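Local atomic coordinates of Amuc_1102 (PDB entry 7DSZ), a protein that is of unconfirmed function but adopts an immunoglobulin-like fold related to archaeal type IV pilus proteins, and so probably serves in a pilus-like assembly. Residues 120-125 against 173-178; 81-84 against 90-93; 49-54 against 182-187. All coordinates share one frame; numbering follows the deposited sequence.

Interaction 1. Residues 120-125 against 173-178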
loop_
_atom_site.group_PDB
_atom_site.type_symbol
_atom_site.label_atom_id
_atom_site.label_comp_id
_atom_site.label_asym_id
_atom_site.label_seq_id
_atom_site.Cartn_x
_atom_site.Cartn_y
_atom_site.Cartn_z
ATOM N N VAL C 120 8.579 -13.170 -13.653
ATOM C CA VAL C 120 8.968 -13.393 -15.051
ATOM C C VAL C 120 10.135 -14.369 -15.135
ATOM O O VAL C 120 10.138 -15.290 -15.967
ATOM C CB VAL C 120 9.302 -12.059 -15.740
ATOM C CG1 VAL C 120 9.871 -12.300 -17.146
ATOM C CG2 VAL C 120 8.060 -11.174 -15.784
ATOM N N LYS C 121 11.138 -14.186 -14.279
ATOM C CA LYS C 121 12.299 -15.072 -14.308
ATOM C C LYS C 121 11.910 -16.490 -13.916
ATOM O O LYS C 121 12.393 -17.462 -14.512
ATOM C CB LYS C 121 13.398 -14.539 -13.387
ATOM C CG LYS C 121 14.646 -15.439 -13.366
ATOM C CD LYS C 121 15.826 -14.780 -12.673
ATOM C CE LYS C 121 17.076 -15.648 -12.833
ATOM N NZ LYS C 121 18.181 -15.211 -11.941
ATOM N N ARG C 122 11.034 -16.628 -12.917
ATOM C CA ARG C 122 10.556 -17.953 -12.521
ATOM C C ARG C 122 9.807 -18.639 -13.658
ATOM O O ARG C 122 9.986 -19.844 -13.896
ATOM C CB ARG C 122 9.660 -17.833 -11.292
ATOM C CG ARG C 122 9.215 -19.182 -10.728
ATOM C CD ARG C 122 8.419 -19.026 -9.458
ATOM N NE ARG C 122 8.076 -20.345 -8.935
ATOM C CZ ARG C 122 7.072 -20.589 -8.105
ATOM N NH1 ARG C 122 6.319 -19.588 -7.657
ATOM N NH2 ARG C 122 6.820 -21.837 -7.719
ATOM N N ILE C 123 8.960 -17.894 -14.374
ATOM C CA ILE C 123 8.166 -18.493 -15.450
ATOM C C ILE C 123 9.057 -18.899 -16.617
ATOM O O ILE C 123 8.909 -19.992 -17.179
ATOM C CB ILE C 123 7.057 -17.525 -15.912
ATOM C CG1 ILE C 123 5.975 -17.385 -14.838
ATOM C CG2 ILE C 123 6.417 -18.033 -17.226
ATOM C CD1 ILE C 123 5.014 -16.189 -15.097
ATOM N N THR C 124 9.992 -18.036 -17.001
ATOM C CA THR C 124 10.715 -18.201 -18.254
ATOM C C THR C 124 12.103 -18.789 -18.085
ATOM O O THR C 124 12.672 -19.269 -19.069
ATOM C CB THR C 124 10.861 -16.859 -18.976
ATOM O OG1 THR C 124 11.763 -16.019 -18.250
ATOM C CG2 THR C 124 9.506 -16.174 -19.112
ATOM N N GLY C 125 12.663 -18.739 -16.876
ATOM C CA GLY C 125 13.995 -19.236 -16.629
ATOM C C GLY C 125 15.098 -18.228 -16.837
ATOM O O GLY C 125 16.258 -18.532 -16.532
ATOM N N SER C 173 -2.935 -18.050 -6.858
ATOM C CA SER C 173 -2.670 -16.701 -6.382
ATOM C C SER C 173 -1.183 -16.420 -6.257
ATOM O O SER C 173 -0.794 -15.274 -5.994
ATOM C CB SER C 173 -3.369 -16.465 -5.039
ATOM O OG SER C 173 -4.769 -16.332 -5.235
ATOM N N TYR C 174 -0.345 -17.436 -6.436
ATOM C CA TYR C 174 1.080 -17.207 -6.561
ATOM C C TYR C 174 1.356 -16.615 -7.938
ATOM O O TYR C 174 0.452 -16.485 -8.770
ATOM C CB TYR C 174 1.829 -18.513 -6.299
ATOM C CG TYR C 174 1.677 -18.955 -4.859
ATOM C CD1 TYR C 174 1.977 -18.078 -3.821
ATOM C CD2 TYR C 174 1.208 -20.225 -4.537
ATOM C CE1 TYR C 174 1.837 -18.461 -2.503
ATOM C CE2 TYR C 174 1.063 -20.613 -3.215
ATOM C CZ TYR C 174 1.379 -19.722 -2.206
ATOM O OH TYR C 174 1.249 -20.075 -0.883
ATOM N N TYR C 175 2.608 -16.259 -8.206
ATOM C CA TYR C 175 2.938 -15.424 -9.358
ATOM C C TYR C 175 1.959 -14.249 -9.432
ATOM O O TYR C 175 1.212 -14.120 -10.408
ATOM C CB TYR C 175 2.899 -16.208 -10.661
ATOM C CG TYR C 175 3.715 -17.467 -10.722
ATOM C CD1 TYR C 175 3.255 -18.654 -10.149
ATOM C CD2 TYR C 175 4.904 -17.490 -11.420
ATOM C CE1 TYR C 175 3.996 -19.824 -10.237
ATOM C CE2 TYR C 175 5.645 -18.648 -11.525
ATOM C CZ TYR C 175 5.190 -19.804 -10.926
ATOM O OH TYR C 175 5.940 -20.952 -11.037
ATOM N N PRO C 176 1.889 -13.422 -8.395
ATOM C CA PRO C 176 0.752 -12.499 -8.286
ATOM C C PRO C 176 0.789 -11.406 -9.349
ATOM O O PRO C 176 1.818 -10.766 -9.586
ATOM C CB PRO C 176 0.889 -11.920 -6.870
ATOM C CG PRO C 176 2.297 -12.173 -6.464
ATOM C CD PRO C 176 2.780 -13.375 -7.218
ATOM N N LEU C 177 -0.352 -11.228 -9.999
ATOM C CA LEU C 177 -0.571 -10.078 -10.859
ATOM C C LEU C 177 -0.791 -8.860 -9.987
ATOM O O LEU C 177 -1.533 -8.920 -9.004
ATOM C CB LEU C 177 -1.797 -10.305 -11.731
ATOM C CG LEU C 177 -1.566 -11.136 -12.982
ATOM C CD1 LEU C 177 -2.915 -11.390 -13.655
ATOM C CD2 LEU C 177 -0.606 -10.379 -13.890
ATOM N N LEU C 178 -0.152 -7.751 -10.345
ATOM C CA LEU C 178 -0.174 -6.563 -9.514
ATOM C C LEU C 178 -0.836 -5.421 -10.270
ATOM O O LEU C 178 -0.703 -5.318 -11.489
ATOM C CB LEU C 178 1.232 -6.162 -9.139
ATOM C CG LEU C 178 2.006 -7.287 -8.436
ATOM C CD1 LEU C 178 3.490 -6.936 -8.377
ATOM C CD2 LEU C 178 1.455 -7.437 -7.042
#

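Interaction 2. Residues 81-84 against 90-93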
loop_
_atom_site.group_PDB
_atom_site.type_symbol
_atom_site.label_atom_id
_atom_site.label_comp_id
_atom_site.label_asym_id
_atom_site.label_seq_id
_atom_site.Cartn_x
_atom_site.Cartn_y
_atom_site.Cartn_z
ATOM N N ALA C 81 -2.467 -16.645 -18.930
ATOM C CA ALA C 81 -2.109 -18.056 -18.855
ATOM C C ALA C 81 -0.666 -18.247 -19.294
ATOM O O ALA C 81 -0.251 -17.737 -20.344
ATOM C CB ALA C 81 -3.060 -18.906 -19.715
ATOM N N VAL C 82 0.101 -18.975 -18.476
ATOM C CA VAL C 82 1.487 -19.316 -18.760
ATOM C C VAL C 82 1.678 -20.797 -18.447
ATOM O O VAL C 82 0.900 -21.407 -17.710
ATOM C CB VAL C 82 2.493 -18.457 -17.945
ATOM C CG1 VAL C 82 2.248 -16.970 -18.185
ATOM C CG2 VAL C 82 2.383 -18.771 -16.449
ATOM N N VAL C 83 2.737 -21.371 -19.017
ATOM C CA VAL C 83 3.103 -22.745 -18.684
ATOM C C VAL C 83 3.690 -22.780 -17.281
ATOM O O VAL C 83 4.579 -21.984 -16.950
ATOM C CB VAL C 83 4.105 -23.299 -19.707
ATOM C CG1 VAL C 83 4.573 -24.693 -19.284
ATOM C CG2 VAL C 83 3.492 -23.324 -21.109
ATOM N N ASN C 84 3.188 -23.701 -16.446
ATOM C CA ASN C 84 3.743 -23.918 -15.114
ATOM C C ASN C 84 5.198 -24.343 -15.264
ATOM O O ASN C 84 5.473 -25.431 -15.787
ATOM C CB ASN C 84 2.951 -24.976 -14.340
ATOM C CG ASN C 84 3.374 -25.069 -12.884
ATOM O OD1 ASN C 84 4.441 -24.596 -12.510
ATOM N ND2 ASN C 84 2.534 -25.678 -12.055
ATOM N N GLN C 90 1.067 -28.584 -17.367
ATOM C CA GLN C 90 -0.115 -27.784 -17.088
ATOM C C GLN C 90 0.158 -26.297 -17.285
ATOM O O GLN C 90 1.307 -25.841 -17.345
ATOM C CB GLN C 90 -0.636 -28.029 -15.666
ATOM C CG GLN C 90 0.259 -27.507 -14.571
ATOM C CD GLN C 90 -0.305 -27.760 -13.185
ATOM O OE1 GLN C 90 0.086 -27.106 -12.217
ATOM N NE2 GLN C 90 -1.226 -28.714 -13.083
ATOM N N TYR C 91 -0.935 -25.548 -17.393
ATOM C CA TYR C 91 -0.907 -24.096 -17.471
ATOM C C TYR C 91 -1.322 -23.503 -16.135
ATOM O O TYR C 91 -2.151 -24.070 -15.414
ATOM C CB TYR C 91 -1.849 -23.571 -18.566
ATOM C CG TYR C 91 -1.441 -23.917 -19.977
ATOM C CD1 TYR C 91 -0.409 -23.244 -20.600
ATOM C CD2 TYR C 91 -2.107 -24.907 -20.695
ATOM C CE1 TYR C 91 -0.033 -23.548 -21.891
ATOM C CE2 TYR C 91 -1.741 -25.212 -21.996
ATOM C CZ TYR C 91 -0.700 -24.530 -22.586
ATOM O OH TYR C 91 -0.314 -24.821 -23.873
ATOM N N LEU C 92 -0.751 -22.340 -15.820
ATOM C CA LEU C 92 -1.179 -21.535 -14.686
ATOM C C LEU C 92 -2.079 -20.415 -15.191
ATOM O O LEU C 92 -1.737 -19.744 -16.160
ATOM C CB LEU C 92 0.027 -20.942 -13.950
ATOM C CG LEU C 92 0.948 -21.993 -13.329
ATOM C CD1 LEU C 92 2.143 -21.331 -12.663
ATOM C CD2 LEU C 92 0.160 -22.856 -12.337
ATOM N N LYS C 93 -3.216 -20.228 -14.543
ATOM C CA LYS C 93 -4.110 -19.118 -14.850
ATOM C C LYS C 93 -3.956 -18.068 -13.758
ATOM O O LYS C 93 -4.242 -18.337 -12.585
ATOM C CB LYS C 93 -5.559 -19.584 -14.964
ATOM C CG LYS C 93 -6.530 -18.462 -15.308
ATOM C CD LYS C 93 -7.875 -18.992 -15.790
ATOM C CE LYS C 93 -8.556 -19.829 -14.715
ATOM N NZ LYS C 93 -9.874 -20.372 -15.180
#

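Interaction 3. Residues 49-54 against 182-187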
loop_
_atom_site.group_PDB
_atom_site.type_symbol
_atom_site.label_atom_id
_atom_site.label_comp_id
_atom_site.label_asym_id
_atom_site.label_seq_id
_atom_site.Cartn_x
_atom_site.Cartn_y
_atom_site.Cartn_z
ATOM N N LYS C 49 15.414 -4.182 -12.631
ATOM C CA LYS C 49 15.201 -5.219 -13.625
ATOM C C LYS C 49 13.906 -4.944 -14.386
ATOM O O LYS C 49 13.167 -3.995 -14.092
ATOM C CB LYS C 49 15.169 -6.602 -12.964
ATOM C CG LYS C 49 16.491 -7.023 -12.344
ATOM C CD LYS C 49 16.455 -8.489 -11.933
ATOM C CE LYS C 49 17.726 -8.898 -11.188
ATOM N NZ LYS C 49 18.960 -8.736 -12.014
ATOM N N LYS C 50 13.612 -5.806 -15.355
ATOM C CA LYS C 50 12.465 -5.597 -16.227
ATOM C C LYS C 50 11.208 -6.272 -15.687
ATOM O O LYS C 50 11.183 -7.481 -15.421
ATOM C CB LYS C 50 12.767 -6.075 -17.645
ATOM C CG LYS C 50 13.685 -5.121 -18.406
ATOM C CD LYS C 50 13.787 -5.569 -19.874
ATOM C CE LYS C 50 14.825 -4.770 -20.661
ATOM N NZ LYS C 50 14.413 -3.356 -20.876
ATOM N N TRP C 51 10.162 -5.470 -15.553
ATOM C CA TRP C 51 8.834 -5.906 -15.183
ATOM C C TRP C 51 8.024 -6.231 -16.433
ATOM O O TRP C 51 8.224 -5.635 -17.489
ATOM C CB TRP C 51 8.133 -4.787 -14.413
ATOM C CG TRP C 51 8.664 -4.568 -13.048
ATOM C CD1 TRP C 51 9.923 -4.146 -12.692
ATOM C CD2 TRP C 51 7.939 -4.743 -11.841
ATOM N NE1 TRP C 51 10.022 -4.085 -11.317
ATOM C CE2 TRP C 51 8.810 -4.441 -10.777
ATOM C CE3 TRP C 51 6.635 -5.167 -11.554
ATOM C CZ2 TRP C 51 8.417 -4.534 -9.448
ATOM C CZ3 TRP C 51 6.245 -5.256 -10.228
ATOM C CH2 TRP C 51 7.132 -4.937 -9.195
ATOM N N ALA C 52 7.089 -7.171 -16.301
ATOM C CA ALA C 52 6.079 -7.380 -17.337
ATOM C C ALA C 52 4.953 -6.374 -17.129
ATOM O O ALA C 52 4.320 -6.355 -16.066
ATOM C CB ALA C 52 5.527 -8.804 -17.289
ATOM N N ASP C 53 4.711 -5.530 -18.123
ATOM C CA ASP C 53 3.679 -4.499 -18.045
ATOM C C ASP C 53 2.666 -4.797 -19.142
ATOM O O ASP C 53 2.961 -4.602 -20.325
ATOM C CB ASP C 53 4.320 -3.113 -18.208
ATOM C CG ASP C 53 3.311 -1.981 -18.346
ATOM O OD1 ASP C 53 2.093 -2.181 -18.166
ATOM O OD2 ASP C 53 3.781 -0.863 -18.606
ATOM N N PHE C 54 1.491 -5.298 -18.749
ATOM C CA PHE C 54 0.427 -5.624 -19.689
ATOM C C PHE C 54 -0.455 -4.395 -19.837
ATOM O O PHE C 54 -1.005 -3.916 -18.847
ATOM C CB PHE C 54 -0.404 -6.814 -19.202
ATOM C CG PHE C 54 0.360 -8.112 -19.117
ATOM C CD1 PHE C 54 0.392 -8.986 -20.203
ATOM C CD2 PHE C 54 1.011 -8.478 -17.949
ATOM C CE1 PHE C 54 1.093 -10.212 -20.119
ATOM C CE2 PHE C 54 1.712 -9.675 -17.860
ATOM C CZ PHE C 54 1.743 -10.547 -18.950
ATOM N N GLU C 182 0.572 -1.164 -6.876
ATOM C CA GLU C 182 1.328 -2.203 -6.191
ATOM C C GLU C 182 2.704 -2.443 -6.808
ATOM O O GLU C 182 3.323 -3.486 -6.548
ATOM C CB GLU C 182 0.516 -3.496 -6.194
ATOM C CG GLU C 182 -0.816 -3.363 -5.453
ATOM C CD GLU C 182 -1.721 -4.589 -5.609
ATOM O OE1 GLU C 182 -1.826 -5.163 -6.720
ATOM O OE2 GLU C 182 -2.351 -4.976 -4.602
ATOM N N THR C 183 3.203 -1.506 -7.603
ATOM C CA THR C 183 4.479 -1.603 -8.292
ATOM C C THR C 183 5.255 -0.309 -8.115
ATOM O O THR C 183 4.687 0.719 -7.728
ATOM C CB THR C 183 4.305 -1.846 -9.804
ATOM O OG1 THR C 183 3.878 -0.619 -10.420
ATOM C CG2 THR C 183 3.305 -2.967 -10.098
ATOM N N PRO C 184 6.554 -0.313 -8.430
ATOM C CA PRO C 184 7.312 0.950 -8.427
ATOM C C PRO C 184 6.886 1.923 -9.513
ATOM O O PRO C 184 7.395 3.054 -9.539
ATOM C CB PRO C 184 8.773 0.501 -8.630
ATOM C CG PRO C 184 8.716 -0.925 -9.043
ATOM C CD PRO C 184 7.433 -1.493 -8.543
ATOM N N PHE C 185 5.980 1.531 -10.403
ATOM C CA PHE C 185 5.477 2.448 -11.419
ATOM C C PHE C 185 4.360 3.347 -10.899
ATOM O O PHE C 185 3.865 4.183 -11.663
ATOM C CB PHE C 185 4.961 1.662 -12.629
ATOM C CG PHE C 185 6.004 0.785 -13.266
ATOM C CD1 PHE C 185 7.000 1.346 -14.063
ATOM C CD2 PHE C 185 5.986 -0.586 -13.075
ATOM C CE1 PHE C 185 7.973 0.543 -14.662
ATOM C CE2 PHE C 185 6.952 -1.398 -13.663
ATOM C CZ PHE C 185 7.945 -0.840 -14.460
ATOM N N SER C 186 3.976 3.199 -9.630
ATOM C CA SER C 186 2.759 3.822 -9.108
ATOM C C SER C 186 2.684 5.314 -9.420
ATOM O O SER C 186 1.658 5.806 -9.904
ATOM C CB SER C 186 2.672 3.597 -7.598
ATOM O OG SER C 186 1.535 4.268 -7.064
ATOM N N VAL C 187 3.749 6.069 -9.133
ATOM C CA VAL C 187 3.642 7.524 -9.290
ATOM C C VAL C 187 4.045 8.015 -10.674
ATOM O O VAL C 187 3.996 9.229 -10.919
ATOM C CB VAL C 187 4.482 8.279 -8.240
ATOM C CG1 VAL C 187 4.129 7.780 -6.810
ATOM C CG2 VAL C 187 5.958 8.142 -8.534
#

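Interaction 1. Residues 120-125 against 173-178
The guanidinium of R122 lies flat over one face of the Y175 ring, the two planes only 11° apart. R122 NH1 sits 3.5 Å from Y175 CZ, displaced toward the rim, while the phenol oxygen slips in turn over the guanidinium. R122 NE and Y175 OH are 3.1 Å apart, but the angle is poor and no hydrogen bond forms. The extended R122 chain, its CG anti to the backbone N (chi1 -175°), carries the methylenes along the ring as well, R122 CD reaching 3.5 Å from Y175 CE2. This is the tight part of the contact, and both residues are buried. The second subunit helps bury it: D72 of that subunit makes a salt bridge with R122, its S68 and N102 take hydrogen bonds from NE and NH1, and D86 of the same chain adds a further salt bridge. The chain's one helix of any length, 117-124, is thus packed against the irregular loop after strand 169-171, in an immunoglobulin-like fold that is rich in strand and poor in helix. Y175 reaches the helix from a left-handed backbone conformation (phi 46°), just ahead of P176. Along the CE2-CD2 side of the ring the packing is sparser. I123 CG1 comes in obliquely, 3.6 Å from Y175 CE2, and I123 CD1 stands farther off, 3.9 Å from Y175 CD2. I123 is partly exposed and also packs on V82 and W133; the helix ends at T124, and exposed G125 follows with positive phi.

Interaction 2. Residues 81-84 against 90-93
V82 and L92 form an antiparallel hydrogen-bonded pair, flanked by the non-hydrogen-bonded pairs A81 with K93 and V83 with Y91, and strands 81-83 and 91-93 run at 151° to each other. L92 N to V82 O is the shorter of the pair's two bonds, at 2.7 Å. The return bond, from V82 N to L92 O, measures 3.1 Å. A third backbone bond, from N84 N to Q90 O, extends the pairing toward the loop. There the side chains take over: N84 and Q90 lie alongside each other, pointing the same way, with amide planes nearly coplanar, and N84 ND2 donates to Q90 OE1 at 2.8 Å. A trans first torsion (chi1 -171°) swings the N84 amide out beside that of Q90. ND2 also bonds to the carbonyl of T12 of the second subunit, and OD1 accepts from D86 N in the connecting loop. Were N84 replaced by an alanine, Q90 OE1, the T12 carbonyl of the second subunit and the D86 amide would probably lose this partner, and the Q90 amide would be freer to turn. The leucine completes this end, L92 CD2 resting 3.7 Å from N84 ND2. Farther back, V82 CG2 meets L92 CB at 4.1 Å on the face they share, and V83 CG2 touches Y91 CE1 at 3.6 Å. The pair is the loop end of the hairpin 70-83/91-104, with strand 134-143 bonded along the outer edge of 70-83 and short strand 169-171 along that of 91-104, while W133 and Y175 pack on V82 and L92.

Interaction 3. Residues 49-54 against 182-187
A type I beta turn from T183 to S186, with an ST turn at its start, packs its first three side chains onto W51 of strand 50-63. F185 meets the indole edge to face: its rim points at the five-membered ring, the planes stand at 84° and the centroids are 5.2 Å apart. F185 CE2 is the leading atom, 3.7 Å from W51 CG, and W51 CB lies in the plane of the phenyl ring. P184 packs obliquely against the benzo half, arriving from the opposite direction, with P184 CD 3.3 Å from W51 CZ2. Next to it, the methyl of T183 approaches the indole obliquely, T183 CG2 lying 3.7 Å from W51 CZ3. That placement follows from the T183 torsion (chi1 74°), which sets CG2 anti to the carbonyl carbon and turns OG1 inward to the turn. There T183 OG1 accepts from F185 N at 3.0 Å and is also hydrogen-bonded to the K180 carbonyl, while S186 N bonds back to T183 O, so the loop is braced by its own polar atoms. L178, P117 and S33 pack against the indole as well, and P34 against F185; R31 of strand 18-32, touching F185, and Y114 of strand 109-115, touching T183, rest the loop on the three-stranded sheet. No hydrogen bond crosses between the two segments: the contact relies on apolar packing and on the weakly positive C-H rim of F185 facing the electron-rich pyrrole ring, so it depends on the fit of the surfaces and, probably, a weak edge-to-face attraction.

In the fold
Following the chain, strand 50-63 supplies the first half of interaction 3 at 49-54, and its partner arrives only at 182-187. Within that long span, interaction 2 closes first, a short hairpin between 81-84 and 90-93; interaction 1 then opens on the helix at 120-125 and closes at 173-178. Interactions 1 and 2 therefore stand in series, both enclosed by 3, and none cross. The loop after strand 169-171 serves twice, reaching the helix and then strand 50-63. Interaction 1 touches both of the others, and so bridges the mixed sheet and the three-stranded one; interactions 2 and 3 stay about 6 Å apart at their nearest atoms.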